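Local structure of short chain dehydrogenase/reductase (Acinetobacter baumannii, 4IUY) at residues V86-R89 against S90-K93; L185-L188 against T189-M192; E239-D242 against L243-P246. The protein is probably an NAD(P)(H)-dependent oxidoreductase of the short-chain dehydrogenase/reductase family, built on a Rossmann fold. All blocks are in the same frame, centred on the assembly; numbering follows the deposited sequence.

Interaction 1 of 3, residues V86-R89 against S90-K93; sequences VNDR and SAVK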
loop_
_atom_site.group_PDB
_atom_site.type_symbol
_atom_site.label_atom_id
_atom_site.label_comp_id
_atom_site.label_asym_id
_atom_site.label_seq_id
_atom_site.Cartn_x
_atom_site.Cartn_y
_atom_site.Cartn_z
ATOM N N VAL D 86 2.319 22.435 21.460
ATOM C CA VAL D 86 1.475 21.301 21.071
ATOM C C VAL D 86 1.862 20.002 21.798
ATOM O O VAL D 86 1.062 19.073 21.865
ATOM C CB VAL D 86 1.446 21.069 19.525
ATOM C CG1 VAL D 86 0.073 21.392 18.957
ATOM C CG2 VAL D 86 2.525 21.878 18.825
ATOM N N ASN D 87 3.073 19.959 22.358
ATOM C CA ASN D 87 3.544 18.812 23.146
ATOM C C ASN D 87 3.161 18.819 24.619
ATOM O O ASN D 87 3.418 17.847 25.337
ATOM C CB ASN D 87 5.054 18.680 23.017
ATOM C CG ASN D 87 5.455 18.037 21.706
ATOM O OD1 ASN D 87 5.326 16.818 21.545
ATOM N ND2 ASN D 87 5.902 18.856 20.744
ATOM N N ASP D 88 2.560 19.929 25.053
ATOM C CA ASP D 88 2.098 20.135 26.424
ATOM C C ASP D 88 0.638 19.683 26.553
ATOM O O ASP D 88 -0.295 20.428 26.228
ATOM C CB ASP D 88 2.246 21.630 26.759
ATOM C CG ASP D 88 2.002 21.955 28.218
ATOM O OD1 ASP D 88 1.349 21.165 28.924
ATOM O OD2 ASP D 88 2.481 23.023 28.662
ATOM N N ARG D 89 0.447 18.463 27.046
ATOM C CA ARG D 89 -0.893 17.892 27.170
ATOM C C ARG D 89 -1.805 18.694 28.118
ATOM O O ARG D 89 -3.004 18.845 27.856
ATOM C CB ARG D 89 -0.835 16.443 27.629
ATOM C CG ARG D 89 -2.209 15.847 27.817
ATOM C CD ARG D 89 -2.171 14.491 28.502
ATOM N NE ARG D 89 -1.500 13.474 27.694
ATOM C CZ ARG D 89 -2.093 12.752 26.751
ATOM N NH1 ARG D 89 -3.364 12.968 26.437
ATOM N NH2 ARG D 89 -1.400 11.836 26.093
ATOM N N SER D 90 -1.256 19.144 29.240
ATOM C CA SER D 90 -2.051 19.895 30.207
ATOM C C SER D 90 -2.493 21.253 29.650
ATOM O O SER D 90 -3.593 21.720 29.947
ATOM C CB SER D 90 -1.315 20.045 31.546
ATOM O OG SER D 90 -0.131 20.800 31.389
ATOM N N ALA D 91 -1.649 21.864 28.820
ATOM C CA ALA D 91 -2.011 23.121 28.172
ATOM C C ALA D 91 -3.187 22.911 27.207
ATOM O O ALA D 91 -4.112 23.717 27.137
ATOM C CB ALA D 91 -0.820 23.717 27.464
ATOM N N VAL D 92 -3.154 21.817 26.466
ATOM C CA VAL D 92 -4.250 21.491 25.570
ATOM C C VAL D 92 -5.538 21.232 26.357
ATOM O O VAL D 92 -6.610 21.725 26.015
ATOM C CB VAL D 92 -3.891 20.267 24.710
ATOM C CG1 VAL D 92 -5.077 19.838 23.855
ATOM C CG2 VAL D 92 -2.673 20.590 23.840
ATOM N N LYS D 93 -5.410 20.452 27.421
ATOM C CA LYS D 93 -6.510 20.116 28.308
ATOM C C LYS D 93 -7.128 21.373 28.924
ATOM O O LYS D 93 -8.352 21.508 28.972
ATOM C CB LYS D 93 -6.010 19.168 29.397
ATOM C CG LYS D 93 -7.105 18.462 30.164
ATOM C CD LYS D 93 -6.518 17.276 30.931
ATOM C CE LYS D 93 -7.435 16.859 32.048
ATOM N NZ LYS D 93 -8.795 16.559 31.507
#
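The carboxylate of Asp88 lies across the methyl group of Ala91, with Asp88 CG 3.4 Å from Ala91 CB, and shows how a single side chain can finish the first turn of a helix. Asp88 occupies the N-cap position. Its CG stands opposite the backbone N across the first side-chain bond (chi1 -171°), which swings the carboxylate forward over the following residues. OD1 then serves two donors. The backbone N of Ala91 reaches it at 3.1 Å from above the carboxylate plane, 70° out of it, so this capping bond meets a face of the group. The second donor is a hydroxyl: Ser90 OG donates to Asp88 OD1 at 2.9 Å, on the syn lone pair of that oxygen, the side of OD2. Ser90 OG can do this because a chi1 of 64° folds it between its own N and carbonyl carbon, back toward the cap. Two bonds from different directions should restrain the rotation of the carboxylate, and its charge, beside the N-terminal end of the helix, would be expected to gain from the helix dipole.

Regular bonding starts at the same residue. Val92 N donates to Asp88 O at 3.2 Å, lying in the carbonyl plane, and Val92 CG2 rests 3.4 Å from that oxygen. One residue on, Lys93 N binds Arg89 O at 2.9 Å. The Arg89 side chain heads elsewhere: it pairs with Glu146 and Gln145 on helix 126-153 and with Asp126 of the second subunit, tying the start of this helix to its neighbour and to the assembly.

Asp88 OD1 accepting from Ala91 N makes a classical Asp N-cap, at the point where the chain leaving strand 79-83 of the Rossmann fold turns into helix 89-101.

Interaction 2 of 3, residues L185-L188 against T189-M192; sequences LRHL and TEVM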
loop_
_atom_site.group_PDB
_atom_site.type_symbol
_atom_site.label_atom_id
_atom_site.label_comp_id
_atom_site.label_asym_id
_atom_site.label_seq_id
_atom_site.Cartn_x
_atom_site.Cartn_y
_atom_site.Cartn_z
ATOM N N LEU D 185 1.886 8.624 11.726
ATOM C CA LEU D 185 0.634 9.347 11.842
ATOM C C LEU D 185 -0.409 8.789 10.873
ATOM O O LEU D 185 -1.586 8.628 11.239
ATOM C CB LEU D 185 0.848 10.839 11.610
ATOM C CG LEU D 185 -0.378 11.739 11.749
ATOM C CD1 LEU D 185 -1.025 11.603 13.108
ATOM C CD2 LEU D 185 -0.062 13.206 11.408
ATOM N N ARG D 186 0.038 8.428 9.672
ATOM C CA ARG D 186 -0.866 7.846 8.677
ATOM C C ARG D 186 -1.523 6.574 9.204
ATOM O O ARG D 186 -2.737 6.407 9.111
ATOM C CB ARG D 186 -0.142 7.535 7.362
ATOM C CG ARG D 186 -1.073 6.986 6.284
ATOM C CD ARG D 186 -0.294 6.525 5.045
ATOM N NE ARG D 186 -1.197 6.437 3.904
ATOM C CZ ARG D 186 -1.944 5.374 3.614
ATOM N NH1 ARG D 186 -1.889 4.279 4.378
ATOM N NH2 ARG D 186 -2.752 5.410 2.558
ATOM N N HIS D 187 -0.738 5.674 9.774
ATOM C CA HIS D 187 -1.344 4.443 10.250
ATOM C C HIS D 187 -2.196 4.667 11.509
ATOM O O HIS D 187 -3.203 3.972 11.713
ATOM C CB HIS D 187 -0.292 3.366 10.502
ATOM C CG HIS D 187 -0.858 1.992 10.658
ATOM N ND1 HIS D 187 -1.927 1.545 9.910
ATOM C CD2 HIS D 187 -0.473 0.946 11.428
ATOM C CE1 HIS D 187 -2.198 0.290 10.235
ATOM N NE2 HIS D 187 -1.319 -0.103 11.141
ATOM N N LEU D 188 -1.789 5.633 12.333
ATOM C CA LEU D 188 -2.528 5.989 13.541
ATOM C C LEU D 188 -3.899 6.535 13.160
ATOM O O LEU D 188 -4.888 6.266 13.831
ATOM C CB LEU D 188 -1.756 7.011 14.384
ATOM C CG LEU D 188 -2.386 7.364 15.749
ATOM C CD1 LEU D 188 -2.548 6.102 16.580
ATOM C CD2 LEU D 188 -1.573 8.387 16.512
ATOM N N THR D 189 -3.944 7.289 12.070
ATOM C CA THR D 189 -5.200 7.759 11.526
ATOM C C THR D 189 -6.149 6.563 11.275
ATOM O O THR D 189 -7.307 6.569 11.711
ATOM C CB THR D 189 -4.960 8.571 10.231
ATOM O OG1 THR D 189 -4.073 9.668 10.508
ATOM C CG2 THR D 189 -6.260 9.090 9.659
ATOM N N GLU D 190 -5.639 5.518 10.635
ATOM C CA GLU D 190 -6.430 4.310 10.377
ATOM C C GLU D 190 -6.873 3.616 11.655
ATOM O O GLU D 190 -8.038 3.194 11.776
ATOM C CB GLU D 190 -5.642 3.333 9.510
ATOM C CG GLU D 190 -5.219 3.944 8.161
ATOM C CD GLU D 190 -4.289 3.052 7.321
ATOM O OE1 GLU D 190 -3.183 2.675 7.798
ATOM O OE2 GLU D 190 -4.690 2.721 6.180
ATOM N N VAL D 191 -5.933 3.481 12.593
ATOM C CA VAL D 191 -6.198 2.817 13.874
ATOM C C VAL D 191 -7.224 3.613 14.705
ATOM O O VAL D 191 -8.160 3.044 15.256
ATOM C CB VAL D 191 -4.876 2.595 14.680
ATOM C CG1 VAL D 191 -5.166 2.048 16.055
ATOM C CG2 VAL D 191 -3.952 1.640 13.932
HETATM N N MSE D 192 -7.054 4.933 14.749
HETATM C CA MSE D 192 -7.990 5.801 15.435
HETATM C C MSE D 192 -9.360 5.722 14.780
HETATM O O MSE D 192 -10.383 5.719 15.461
HETATM C CB MSE D 192 -7.496 7.231 15.448
HETATM C CG MSE D 192 -6.321 7.499 16.373
HETATM SE SE MSE D 192 -5.658 9.355 16.114
HETATM C CE MSE D 192 -7.366 10.270 16.064
HETATM O O HOH W 1 -0.680 3.821 6.883
#
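His187 ND1 donates to Glu190 OE1 at 2.7 Å, the first of the polar side-chain contacts along this helical stretch. OE1 lies near the ring plane and the bond is nearly straight (165°); the oxygen is met on its anti side, somewhat out of the carboxylate plane, and ring and carboxylate are turned 73° apart. Arg186 approaches the same acid: NH1 forms a long salt bridge to Glu190 OE2 at 3.7 Å, and a water bridges the two groups by accepting from Arg186 NH1 and donating to Glu190 OE1. Glu190 thus receives the His187 N-H on OE1 and faces the Arg186 guanidinium with OE2, and the arginine nearby would be expected to favour its ionised form. The main partner of Arg186 lies elsewhere, in Glu262.

Among hydroxyl and backbone bonds, Leu185 O accepts both Thr189 N and Thr189 OG1, each at 2.8 Å. With OG1 beside its own backbone N (chi1 -57°), the hydroxyl folds back onto the previous turn and meets the carbonyl from above its plane; it is also bonded to Asn162. Val191 N to His187 O and Met192 N to Leu188 O continue the regular ladder.

Two contacts are van der Waals in kind. Val191 CG2 stands over one face of the His187 ring, 4.2 Å from its centroid, in a CH-pi contact, and the selenomethionine Met192 sets its SE 3.8 Å from Leu188 CG. Leu188 and Met192 pack against helix 126-153, whereas His187 NE2 binds Ser170 O of the second subunit.

Backbone bonds four residues apart, with side chains meeting at spacings of three and four, place this in an alpha-helix, helix 176-196 of the beta-alpha-beta unit 159-163, 176-196, 202-208, lying between the parallel sheet and a subunit interface.

Interaction 3 of 3, residues E239-D242 against L243-P246; sequences EFDD and LNGP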
loop_
_atom_site.group_PDB
_atom_site.type_symbol
_atom_site.label_atom_id
_atom_site.label_comp_id
_atom_site.label_asym_id
_atom_site.label_seq_id
_atom_site.Cartn_x
_atom_site.Cartn_y
_atom_site.Cartn_z
ATOM N N GLU D 239 -0.714 24.135 -4.399
ATOM C CA GLU D 239 -1.234 25.409 -3.901
ATOM C C GLU D 239 -2.142 25.135 -2.722
ATOM O O GLU D 239 -2.846 24.118 -2.723
ATOM C CB GLU D 239 -2.053 26.111 -4.983
ATOM C CG GLU D 239 -1.264 26.459 -6.235
ATOM C CD GLU D 239 -0.370 27.668 -6.056
ATOM O OE1 GLU D 239 -0.450 28.325 -4.997
ATOM O OE2 GLU D 239 0.414 27.972 -6.980
ATOM N N PHE D 240 -2.198 26.066 -1.766
ATOM C CA PHE D 240 -3.074 25.925 -0.584
ATOM C C PHE D 240 -4.529 25.640 -0.989
ATOM O O PHE D 240 -5.205 24.830 -0.381
ATOM C CB PHE D 240 -3.018 27.195 0.268
ATOM C CG PHE D 240 -1.744 27.349 1.057
ATOM C CD1 PHE D 240 -0.944 26.248 1.342
ATOM C CD2 PHE D 240 -1.338 28.607 1.496
ATOM C CE1 PHE D 240 0.211 26.392 2.061
ATOM C CE2 PHE D 240 -0.175 28.766 2.216
ATOM C CZ PHE D 240 0.600 27.657 2.509
ATOM N N ASP D 241 -4.991 26.329 -2.025
ATOM C CA ASP D 241 -6.328 26.151 -2.568
ATOM C C ASP D 241 -6.633 24.733 -3.006
ATOM O O ASP D 241 -7.806 24.324 -2.991
ATOM C CB ASP D 241 -6.570 27.092 -3.756
ATOM C CG ASP D 241 -6.930 28.489 -3.328
ATOM O OD1 ASP D 241 -7.419 28.657 -2.187
ATOM O OD2 ASP D 241 -6.755 29.414 -4.142
ATOM N N ASP D 242 -5.594 23.977 -3.379
ATOM C CA ASP D 242 -5.815 22.590 -3.797
ATOM C C ASP D 242 -6.410 21.752 -2.662
ATOM O O ASP D 242 -7.018 20.712 -2.931
ATOM C CB ASP D 242 -4.515 21.939 -4.303
ATOM C CG ASP D 242 -4.004 22.574 -5.598
ATOM O OD1 ASP D 242 -4.824 23.174 -6.335
ATOM O OD2 ASP D 242 -2.778 22.474 -5.875
ATOM N N LEU D 243 -6.238 22.221 -1.422
ATOM C CA LEU D 243 -6.643 21.505 -0.203
ATOM C C LEU D 243 -8.072 21.788 0.270
ATOM O O LEU D 243 -8.624 21.071 1.109
ATOM C CB LEU D 243 -5.685 21.844 0.959
ATOM C CG LEU D 243 -4.218 21.652 0.564
ATOM C CD1 LEU D 243 -3.280 22.009 1.719
ATOM C CD2 LEU D 243 -4.012 20.223 0.090
ATOM N N ASN D 244 -8.652 22.849 -0.256
ATOM C CA ASN D 244 -9.955 23.292 0.187
ATOM C C ASN D 244 -11.016 22.206 0.092
ATOM O O ASN D 244 -11.703 21.906 1.073
ATOM C CB ASN D 244 -10.344 24.565 -0.559
ATOM C CG ASN D 244 -9.439 25.753 -0.180
ATOM O OD1 ASN D 244 -8.497 25.607 0.598
ATOM N ND2 ASN D 244 -9.715 26.916 -0.744
ATOM N N GLY D 245 -11.109 21.589 -1.082
ATOM C CA GLY D 245 -12.092 20.548 -1.312
ATOM C C GLY D 245 -12.005 19.387 -0.336
ATOM O O GLY D 245 -13.004 19.036 0.279
ATOM N N PRO D 246 -10.830 18.752 -0.226
ATOM C CA PRO D 246 -10.671 17.667 0.749
ATOM C C PRO D 246 -10.934 18.106 2.204
ATOM O O PRO D 246 -11.510 17.340 2.977
ATOM C CB PRO D 246 -9.205 17.258 0.577
ATOM C CG PRO D 246 -8.856 17.636 -0.818
ATOM C CD PRO D 246 -9.646 18.889 -1.111
HETATM O O HOH W 2 -9.814 22.418 -3.477
#
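A helical turn feeding into helix 244-251 brings Asp241 against Asn244, and it illustrates how a helix can be entered through short-range bonds. Three successive backbone N-H groups reach back three residues rather than four, the spacing of 3-10 bonding: Asp242 N to Glu239 O at 2.8 Å, Leu243 N to Phe240 O at 3.0 Å and Asn244 N to Asp241 O at 3.2 Å. The last two donors stand well above the planes of their carbonyls, by 47° and 66°. Asp242 OD2 accepts Glu239 N at 3.0 Å, from above the carboxylate plane. That bond and the one from Asp242 N to Glu239 O close a ring in which each residue's backbone N has a partner on the other.

Asp241 CG and Asn244 CG each lie anti to their own carbonyl carbon, beside the backbone N, which sends both side chains out alongside one another in the same direction, with the carboxylate and amide planes 76° apart. Asn244 ND2 lies 3.2 Å from Asp241 OD1, but the hydrogen bond is bent and weak. The other end of the amide is held more firmly, since Asn244 OD1 accepts from His42 of helix 38-49. In the Rossmann fold the turn rests on helix 38-49 and on strand 262-265, the last strand of the sheet within this chain.

Further along, a water that accepts from Gly245 N lies 2.8 Å from it and as far from Asp241 O, to which it can donate, where an i to i+4 bond would run. Pro246 has no N-H to offer Asp242 O, and its CD lies 3.7 Å from that oxygen instead. Leu243 turns its side chain to Leu39 and Val265, and Pro246 also packs on Ile258 of the third subunit.

Overall arrangement
The three contacts follow one another along the chain and are spread through a single parallel-sheet Rossmann fold. Interaction 1 opens helix 89-101, interaction 2 lies within helix 176-196, and interaction 3 leads into helix 244-251. No two touch: the centres of interactions 1 and 2 are about 20 Å apart, those of 2 and 3 about 22 Å apart, and the centres of interactions 1 and 3 about 28 Å apart, on opposite sides of the chain's centre. Helix 126-153 is shared by the surroundings of interactions 1 and 2, and both reach the second subunit, whereas interaction 3 meets the third. The contacts thus lie near two different subunit interfaces of the four-chain assembly.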